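Local coordinates for leucine aminopeptidase 1 (Caenorhabditis elegans, PDB 2HB6), which removes amino acids, preferably leucine, from the N-terminus of peptides as a two-metal M17 aminopeptidase and probably serves as a digestive enzyme, at residues A[260-265]-A[331-336]; A[377-382]-A[401-406]; A[8-13]-A[36-41]. The protein carries 1 engineered substitution. One frame throughout, in Å; residues are numbered along the deposited sequence.

Contact 1. Residues A[260-265]-A[331-336]. With NA (sodium ion), chain G; NA (sodium ion), chain F.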
loop_
_atom_site.group_PDB
_atom_site.type_symbol
_atom_site.label_atom_id
_atom_site.label_comp_id
_atom_site.label_asym_id
_atom_site.label_seq_id
_atom_site.Cartn_x
_atom_site.Cartn_y
_atom_site.Cartn_z
ATOM N N GLY A 260 15.308 -13.355 -0.786
ATOM C CA GLY A 260 15.957 -13.636 0.491
ATOM C C GLY A 260 15.053 -13.199 1.627
ATOM O O GLY A 260 13.838 -13.105 1.445
ATOM N N LEU A 261 15.638 -12.937 2.800
ATOM C CA LEU A 261 14.854 -12.502 3.963
ATOM C C LEU A 261 14.037 -11.207 3.754
ATOM O O LEU A 261 12.889 -11.103 4.208
ATOM C CB LEU A 261 15.707 -12.452 5.233
ATOM C CG LEU A 261 15.689 -13.779 6.011
ATOM C CD1 LEU A 261 16.856 -13.857 6.956
ATOM C CD2 LEU A 261 14.360 -13.993 6.774
ATOM N N GLN A 262 14.605 -10.243 3.032
ATOM C CA GLN A 262 13.798 -9.173 2.431
ATOM C C GLN A 262 13.050 -9.697 1.205
ATOM O O GLN A 262 13.397 -9.397 0.049
ATOM C CB GLN A 262 14.650 -7.941 2.102
ATOM C CG GLN A 262 14.914 -7.066 3.317
ATOM C CD GLN A 262 16.218 -6.316 3.210
ATOM O OE1 GLN A 262 17.255 -6.914 2.935
ATOM N NE2 GLN A 262 16.182 -5.000 3.448
ATOM N N ILE A 263 12.013 -10.477 1.494
ATOM C CA ILE A 263 11.359 -11.358 0.532
ATOM C C ILE A 263 10.605 -10.547 -0.523
ATOM O O ILE A 263 10.128 -9.435 -0.247
ATOM C CB ILE A 263 10.407 -12.332 1.275
ATOM C CG1 ILE A 263 10.105 -13.580 0.434
ATOM C CG2 ILE A 263 9.137 -11.594 1.791
ATOM C CD1 ILE A 263 9.785 -14.840 1.256
ATOM N N LYS A 264 10.525 -11.098 -1.732
ATOM C CA LYS A 264 9.764 -10.487 -2.831
ATOM C C LYS A 264 8.265 -10.622 -2.563
ATOM O O LYS A 264 7.850 -11.450 -1.750
ATOM C CB LYS A 264 10.121 -11.156 -4.168
ATOM C CG LYS A 264 11.449 -10.692 -4.753
ATOM C CD LYS A 264 11.843 -11.550 -5.942
ATOM C CE LYS A 264 13.289 -11.325 -6.333
ATOM N NZ LYS A 264 13.468 -10.024 -7.028
ATOM N N THR A 265 7.460 -9.811 -3.246
ATOM C CA THR A 265 6.013 -9.775 -2.999
ATOM C C THR A 265 5.353 -10.951 -3.709
ATOM O O THR A 265 5.992 -11.624 -4.540
ATOM C CB THR A 265 5.361 -8.484 -3.554
ATOM O OG1 THR A 265 5.531 -8.447 -4.978
ATOM C CG2 THR A 265 5.966 -7.223 -2.912
ATOM N N ASN A 331 22.382 -4.352 3.170
ATOM C CA ASN A 331 21.127 -3.750 3.666
ATOM C C ASN A 331 19.911 -4.194 2.858
ATOM O O ASN A 331 18.779 -3.816 3.143
ATOM C CB ASN A 331 21.234 -2.222 3.731
ATOM C CG ASN A 331 21.404 -1.586 2.362
ATOM O OD1 ASN A 331 21.880 -2.220 1.415
ATOM N ND2 ASN A 331 21.015 -0.325 2.253
ATOM N N ASN A 332 20.159 -5.019 1.846
ATOM C CA ASN A 332 19.116 -5.447 0.919
ATOM C C ASN A 332 19.419 -6.855 0.373
ATOM O O ASN A 332 20.240 -7.023 -0.523
ATOM C CB ASN A 332 18.994 -4.432 -0.231
ATOM C CG ASN A 332 17.804 -4.715 -1.172
ATOM O OD1 ASN A 332 17.130 -5.737 -1.061
ATOM N ND2 ASN A 332 17.550 -3.791 -2.095
ATOM N N THR A 333 18.731 -7.867 0.895
ATOM C CA THR A 333 18.961 -9.235 0.437
ATOM C C THR A 333 18.404 -9.512 -0.970
ATOM O O THR A 333 18.796 -10.487 -1.614
ATOM C CB THR A 333 18.386 -10.278 1.412
ATOM O OG1 THR A 333 16.967 -10.131 1.460
ATOM C CG2 THR A 333 18.983 -10.105 2.813
ATOM N N ASP A 334 17.497 -8.656 -1.435
ATOM C CA ASP A 334 17.039 -8.676 -2.827
ATOM C C ASP A 334 18.000 -7.949 -3.790
ATOM O O ASP A 334 17.710 -7.792 -4.979
ATOM C CB ASP A 334 15.632 -8.084 -2.929
ATOM C CG ASP A 334 14.903 -8.512 -4.199
ATOM O OD1 ASP A 334 15.329 -9.500 -4.839
ATOM O OD2 ASP A 334 13.926 -7.839 -4.579
ATOM N N ALA A 335 19.151 -7.525 -3.294
ATOM C CA ALA A 335 20.180 -6.971 -4.164
ATOM C C ALA A 335 21.429 -7.842 -4.102
ATOM O O ALA A 335 22.543 -7.349 -3.900
ATOM C CB ALA A 335 20.483 -5.532 -3.768
ATOM N N GLU A 336 21.234 -9.150 -4.281
ATOM C CA GLU A 336 22.246 -10.191 -4.031
ATOM C C GLU A 336 23.055 -10.557 -5.272
ATOM O O GLU A 336 24.188 -11.026 -5.179
ATOM C CB GLU A 336 21.554 -11.457 -3.500
ATOM C CG GLU A 336 21.008 -12.419 -4.583
ATOM C CD GLU A 336 19.876 -11.831 -5.404
ATOM O OE1 GLU A 336 19.752 -12.195 -6.606
ATOM O OE2 GLU A 336 19.114 -10.984 -4.877
HETATM NA NA NA G . 17.521 -9.780 -6.759
HETATM NA NA NA F . 18.661 -11.583 -8.517
HETATM O O HOH W 1 12.379 -8.047 -2.075
HETATM O O HOH W 2 16.204 -7.675 -8.337
#

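Contact 2. Residues A[377-382]-A[401-406]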
loop_
_atom_site.group_PDB
_atom_site.type_symbol
_atom_site.label_atom_id
_atom_site.label_comp_id
_atom_site.label_asym_id
_atom_site.label_seq_id
_atom_site.Cartn_x
_atom_site.Cartn_y
_atom_site.Cartn_z
ATOM N N ALA A 377 21.222 -2.399 -20.733
ATOM C CA ALA A 377 21.880 -1.181 -20.268
ATOM C C ALA A 377 23.342 -1.452 -19.913
ATOM O O ALA A 377 23.638 -2.226 -18.997
ATOM C CB ALA A 377 21.108 -0.583 -19.056
ATOM N N ALA A 378 24.246 -0.809 -20.659
ATOM C CA ALA A 378 25.682 -1.025 -20.551
ATOM C C ALA A 378 26.356 0.140 -19.834
ATOM O O ALA A 378 26.205 1.302 -20.231
ATOM C CB ALA A 378 26.308 -1.175 -21.951
ATOM N N MET A 379 27.121 -0.188 -18.808
ATOM C CA MET A 379 27.934 0.787 -18.092
ATOM C C MET A 379 29.390 0.345 -18.168
ATOM O O MET A 379 29.733 -0.761 -17.729
ATOM C CB MET A 379 27.490 0.851 -16.627
ATOM C CG MET A 379 28.066 2.033 -15.834
ATOM S SD MET A 379 27.646 1.954 -14.077
ATOM C CE MET A 379 28.752 0.651 -13.534
ATOM N N THR A 380 30.244 1.209 -18.721
ATOM C CA THR A 380 31.654 0.864 -18.933
ATOM C C THR A 380 32.600 2.031 -18.649
ATOM O O THR A 380 32.249 3.193 -18.873
ATOM C CB THR A 380 31.927 0.274 -20.369
ATOM O OG1 THR A 380 33.331 0.014 -20.542
ATOM C CG2 THR A 380 31.500 1.231 -21.472
ATOM N N ASN A 381 33.802 1.710 -18.184
ATOM C CA ASN A 381 34.862 2.718 -18.013
ATOM C C ASN A 381 35.522 3.129 -19.333
ATOM O O ASN A 381 36.345 4.045 -19.366
ATOM C CB ASN A 381 35.924 2.236 -17.018
ATOM C CG ASN A 381 36.729 1.054 -17.538
ATOM O OD1 ASN A 381 36.201 0.183 -18.224
ATOM N ND2 ASN A 381 38.011 1.017 -17.201
ATOM N N ASP A 382 35.164 2.444 -20.415
ATOM C CA ASP A 382 35.827 2.646 -21.712
ATOM C C ASP A 382 34.858 3.152 -22.774
ATOM O O ASP A 382 33.978 2.415 -23.243
ATOM C CB ASP A 382 36.521 1.360 -22.167
ATOM C CG ASP A 382 37.484 1.599 -23.323
ATOM O OD1 ASP A 382 38.673 1.866 -23.059
ATOM O OD2 ASP A 382 37.035 1.537 -24.484
ATOM N N ALA A 401 21.887 0.005 -24.891
ATOM C CA ALA A 401 21.878 1.456 -24.671
ATOM C C ALA A 401 22.867 1.771 -23.547
ATOM O O ALA A 401 23.113 0.929 -22.679
ATOM C CB ALA A 401 20.448 1.913 -24.301
ATOM N N PRO A 402 23.479 2.965 -23.577
ATOM C CA PRO A 402 24.469 3.263 -22.544
ATOM C C PRO A 402 23.891 3.800 -21.221
ATOM O O PRO A 402 22.862 4.473 -21.220
ATOM C CB PRO A 402 25.364 4.321 -23.207
ATOM C CG PRO A 402 24.469 5.022 -24.191
ATOM C CD PRO A 402 23.344 4.054 -24.570
ATOM N N MET A 403 24.570 3.458 -20.127
ATOM C CA MET A 403 24.338 4.007 -18.787
ATOM C C MET A 403 25.458 4.991 -18.506
ATOM O O MET A 403 26.598 4.725 -18.888
ATOM C CB MET A 403 24.540 2.894 -17.758
ATOM C CG MET A 403 23.335 2.151 -17.328
ATOM S SD MET A 403 23.720 1.352 -15.765
ATOM C CE MET A 403 23.539 -0.378 -16.193
ATOM N N LEU A 404 25.160 6.083 -17.800
ATOM C CA LEU A 404 26.228 6.921 -17.225
ATOM C C LEU A 404 27.267 6.155 -16.424
ATOM O O LEU A 404 26.933 5.311 -15.574
ATOM C CB LEU A 404 25.643 8.034 -16.334
ATOM C CG LEU A 404 24.954 9.197 -17.027
ATOM C CD1 LEU A 404 24.189 10.023 -15.974
ATOM C CD2 LEU A 404 25.949 10.079 -17.833
ATOM N N PHE A 405 28.531 6.479 -16.675
ATOM C CA PHE A 405 29.623 5.984 -15.871
ATOM C C PHE A 405 30.200 7.129 -15.036
ATOM O O PHE A 405 30.968 7.953 -15.544
ATOM C CB PHE A 405 30.732 5.396 -16.762
ATOM C CG PHE A 405 31.860 4.770 -15.983
ATOM C CD1 PHE A 405 31.743 3.478 -15.486
ATOM C CD2 PHE A 405 33.041 5.472 -15.742
ATOM C CE1 PHE A 405 32.782 2.904 -14.762
ATOM C CE2 PHE A 405 34.077 4.897 -15.026
ATOM C CZ PHE A 405 33.940 3.613 -14.529
ATOM N N ALA A 406 29.847 7.169 -13.755
ATOM C CA ALA A 406 30.387 8.196 -12.869
ATOM C C ALA A 406 30.541 7.722 -11.425
ATOM O O ALA A 406 29.749 8.108 -10.575
ATOM C CB ALA A 406 29.523 9.454 -12.935
HETATM O O HOH W 3 28.824 3.439 -19.838
#

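Contact 3. Residues A[8-13]-A[36-41]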
loop_
_atom_site.group_PDB
_atom_site.type_symbol
_atom_site.label_atom_id
_atom_site.label_comp_id
_atom_site.label_asym_id
_atom_site.label_seq_id
_atom_site.Cartn_x
_atom_site.Cartn_y
_atom_site.Cartn_z
ATOM N N ASN A 8 22.319 -21.911 -46.711
ATOM C CA ASN A 8 22.682 -20.877 -47.665
ATOM C C ASN A 8 21.985 -21.136 -49.014
ATOM O O ASN A 8 22.511 -21.857 -49.863
ATOM C CB ASN A 8 24.219 -20.884 -47.825
ATOM C CG ASN A 8 24.730 -19.844 -48.816
ATOM O OD1 ASN A 8 24.052 -18.863 -49.127
ATOM N ND2 ASN A 8 25.951 -20.062 -49.317
ATOM N N GLY A 9 20.806 -20.551 -49.200
ATOM C CA GLY A 9 20.011 -20.758 -50.406
ATOM C C GLY A 9 18.779 -21.611 -50.161
ATOM O O GLY A 9 18.781 -22.485 -49.288
ATOM N N ILE A 10 17.728 -21.335 -50.926
ATOM C CA ILE A 10 16.497 -22.140 -50.921
ATOM C C ILE A 10 16.780 -23.554 -51.407
ATOM O O ILE A 10 17.345 -23.757 -52.491
ATOM C CB ILE A 10 15.399 -21.537 -51.834
ATOM C CG1 ILE A 10 14.996 -20.142 -51.355
ATOM C CG2 ILE A 10 14.153 -22.454 -51.879
ATOM C CD1 ILE A 10 14.155 -19.365 -52.379
ATOM N N GLN A 11 16.395 -24.528 -50.590
ATOM C CA GLN A 11 16.487 -25.926 -50.968
ATOM C C GLN A 11 15.185 -26.617 -50.622
ATOM O O GLN A 11 14.346 -26.049 -49.923
ATOM C CB GLN A 11 17.675 -26.583 -50.267
ATOM C CG GLN A 11 19.017 -26.172 -50.861
ATOM C CD GLN A 11 20.095 -26.061 -49.818
ATOM O OE1 GLN A 11 20.535 -27.069 -49.280
ATOM N NE2 GLN A 11 20.528 -24.832 -49.518
ATOM N N ALA A 12 15.001 -27.833 -51.131
ATOM C CA ALA A 12 13.824 -28.628 -50.779
ATOM C C ALA A 12 13.906 -29.077 -49.317
ATOM O O ALA A 12 14.995 -29.231 -48.756
ATOM C CB ALA A 12 13.682 -29.835 -51.710
ATOM N N VAL A 13 12.753 -29.321 -48.723
ATOM C CA VAL A 13 12.698 -29.816 -47.369
ATOM C C VAL A 13 12.157 -31.236 -47.496
ATOM O O VAL A 13 11.724 -31.640 -48.562
ATOM C CB VAL A 13 11.857 -28.924 -46.450
ATOM C CG1 VAL A 13 12.388 -27.505 -46.465
ATOM C CG2 VAL A 13 10.422 -28.941 -46.857
ATOM N N GLY A 36 11.957 -19.886 -60.479
ATOM C CA GLY A 36 13.029 -20.760 -60.008
ATOM C C GLY A 36 12.678 -21.511 -58.741
ATOM O O GLY A 36 11.549 -21.984 -58.583
ATOM N N LYS A 37 13.648 -21.608 -57.833
ATOM C CA LYS A 37 13.465 -22.359 -56.595
ATOM C C LYS A 37 12.406 -21.723 -55.697
ATOM O O LYS A 37 11.650 -22.433 -55.022
ATOM C CB LYS A 37 14.791 -22.507 -55.847
ATOM C CG LYS A 37 15.900 -23.143 -56.687
ATOM C CD LYS A 37 16.957 -23.813 -55.826
ATOM C CE LYS A 37 16.654 -25.290 -55.607
ATOM N NZ LYS A 37 17.810 -26.002 -54.994
ATOM N N PHE A 38 12.342 -20.391 -55.699
ATOM C CA PHE A 38 11.328 -19.685 -54.925
ATOM C C PHE A 38 9.914 -20.011 -55.387
ATOM O O PHE A 38 9.070 -20.387 -54.570
ATOM C CB PHE A 38 11.559 -18.171 -54.917
ATOM C CG PHE A 38 10.508 -17.405 -54.146
ATOM C CD1 PHE A 38 10.210 -17.739 -52.825
ATOM C CD2 PHE A 38 9.805 -16.369 -54.750
ATOM C CE1 PHE A 38 9.226 -17.039 -52.117
ATOM C CE2 PHE A 38 8.824 -15.663 -54.053
ATOM C CZ PHE A 38 8.539 -15.997 -52.734
ATOM N N LYS A 39 9.662 -19.872 -56.692
ATOM C CA LYS A 39 8.395 -20.325 -57.299
ATOM C C LYS A 39 8.034 -21.748 -56.895
ATOM O O LYS A 39 6.907 -22.014 -56.504
ATOM C CB LYS A 39 8.445 -20.214 -58.828
ATOM C CG LYS A 39 7.224 -20.765 -59.564
ATOM C CD LYS A 39 7.394 -20.557 -61.067
ATOM C CE LYS A 39 6.212 -21.088 -61.862
ATOM N NZ LYS A 39 6.266 -20.634 -63.289
ATOM N N GLU A 40 9.004 -22.648 -56.965
ATOM C CA GLU A 40 8.786 -24.057 -56.663
ATOM C C GLU A 40 8.254 -24.240 -55.235
ATOM O O GLU A 40 7.333 -25.017 -55.000
ATOM C CB GLU A 40 10.100 -24.814 -56.857
ATOM C CG GLU A 40 10.073 -26.297 -56.544
ATOM C CD GLU A 40 11.466 -26.919 -56.613
ATOM O OE1 GLU A 40 12.235 -26.581 -57.549
ATOM O OE2 GLU A 40 11.794 -27.739 -55.726
ATOM N N VAL A 41 8.833 -23.492 -54.300
ATOM C CA VAL A 41 8.450 -23.533 -52.889
ATOM C C VAL A 41 7.122 -22.796 -52.634
ATOM O O VAL A 41 6.254 -23.280 -51.901
ATOM C CB VAL A 41 9.619 -22.964 -52.026
ATOM C CG1 VAL A 41 9.132 -22.403 -50.713
ATOM C CG2 VAL A 41 10.670 -24.041 -51.804
HETATM O O HOH W 4 16.922 -28.671 -53.424
#

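Contact 1. Residues A[260-265]-A[331-336]
With CG turned beside its own backbone N (chi1 -80°) and the chain extended beyond it, Q262 lays its carboxamide along the backbone of N331 to T333, while a bend at the end of K264 (chi4 -75°) swings NZ onto D334. The two loops build part of the M17 active site: K264 is a predicted active-site residue, and D334 and E336 match zinc ligands of relatives. Glutamine suits its place because one amide both gives and takes. Q262 NE2 donates to N331 O at 2.9 Å, the acceptor lying in the amide plane. Q262 OE1 receives T333 N at 2.7 Å from above its carbonyl plane. T333 answers through its hydroxyl: OG1 accepts Q262 N at 2.8 Å and is also bonded to G259 O. At G260 a side chain would run into this hydroxyl, and the positive phi also favours glycine. Q262 NE2 has a second acceptor in K266 O of a neighbouring subunit. K264 and D334 form a salt bridge: K264 NZ lies 2.9 Å from D334 OD1, on its syn side, and bonds weakly to OD2, which a water ties to Q262 O. The type I turn N332-A335 carries D334, and E336 follows directly. In the modelled conformer E336 bridges two sodium ions, one shared with D257 and a water, the other with D275 and K252. D334 O binds the first at 2.7 Å.

Contact 2. Residues A[377-382]-A[401-406]
Strand 376-380, helix 383-396 and strand 400-402 form a beta-alpha-beta unit, and its two parallel strands meet here. A378 sits between two straight bonds: A378 N donates to A401 O at 2.9 Å, and A378 O receives M403 N at 2.7 Å. A small side chain suits the crowded face at A377, which packs on Q367 and S371 of helix 367-371. Beyond the last bridge the strands part, and a water joins T380 N to M403 O. M379, with CG anti to its backbone N (chi1 -168°), sets CB against M403 CB at 3.8 Å and brings CG to the edge of the F405 ring, in its plane. In the catalytic domain's mixed sheet, strand 376-380 also pairs, antiparallel, with strand 452-457. There W453 O bonds T380 OG1 and W453 N bonds N381 OD1, while N381 ND2 goes to L451 O. The F405 ring packs flat against the T380-N381 backbone, with T380 O 3.3 Å from F405 CG. N381 CA stands 3.7 Å from the F405 ring centre in a CH-pi contact, and N381 CB reaches F405 CZ at 3.5 Å. Replacing F405 by alanine is likely to strip N381 CA of its CH-pi partner and leave M379 CG without the ring edge beside it. R83 of a neighbouring subunit packs on F405 and donates through NH1 to T380 O.

Contact 3. Residues A[8-13]-A[36-41]
I10 reaches from the loop after strand 3-8 onto helix 36-42, a loop-on-helix contact at the surface of the N-terminal domain, whose family belongs to the MACRO clan; the helix packs on the domain's six-stranded mixed sheet. From its CB, 4.2 Å from K37 CB, the side chain of I10 forks. The CG2 branch, anti to the backbone N, passes K37 CB, and I10 CG2 ends against V41 CG2 at 3.8 Å. The other branch, through CG1, leads to I10 CD1, which rests on the start of F38, 3.8 Å from both F38 CA and F38 CB, and approaches the ring obliquely. A branched isoleucine suits this place because the CG2 arm spans K37 and V41, one turn apart on the helix, while the CD1 arm goes to F38. The same side chain also packs on V112 and V151, strand residues of the sheet, so that it fills the join between sheet and helix. F38 leads its ring away from the loop, where it meets F114 and W52 edge-to-face; V41, a compact branched residue, bears on L20, H110 and V112.

K37 lies at the exposed side of the join, where a long flexible chain can lay its aliphatic part on the protein and keep its ammonium at the rim. Its outer atoms were modelled in two conformers. In one of them NZ makes a weak hydrogen bond to I10 O, and a bridging water accepts from K37 NZ at 3.2 Å and from A12 N at 3.1 Å.

Contacts 1 and 2 both belong to the catalytic domain, whereas contact 3 lies in the N-terminal part, on the other side of the chain's centre. Contact 1 is at the metal site itself; contact 2 lies in the sheet, its centre about 25 Å from that of contact 1 and the nearest atoms about 14 Å apart. The side chain of M379 in contact 2 comes within about 10 Å of that of R338, the other predicted active-site residue, although the two contacts do not touch. Contact 3 is remote from both, with its centre about 55 Å from that of contact 1 and about 45 Å from that of contact 2. Neighbouring subunits reach contacts 1 and 2, but none touches contact 3.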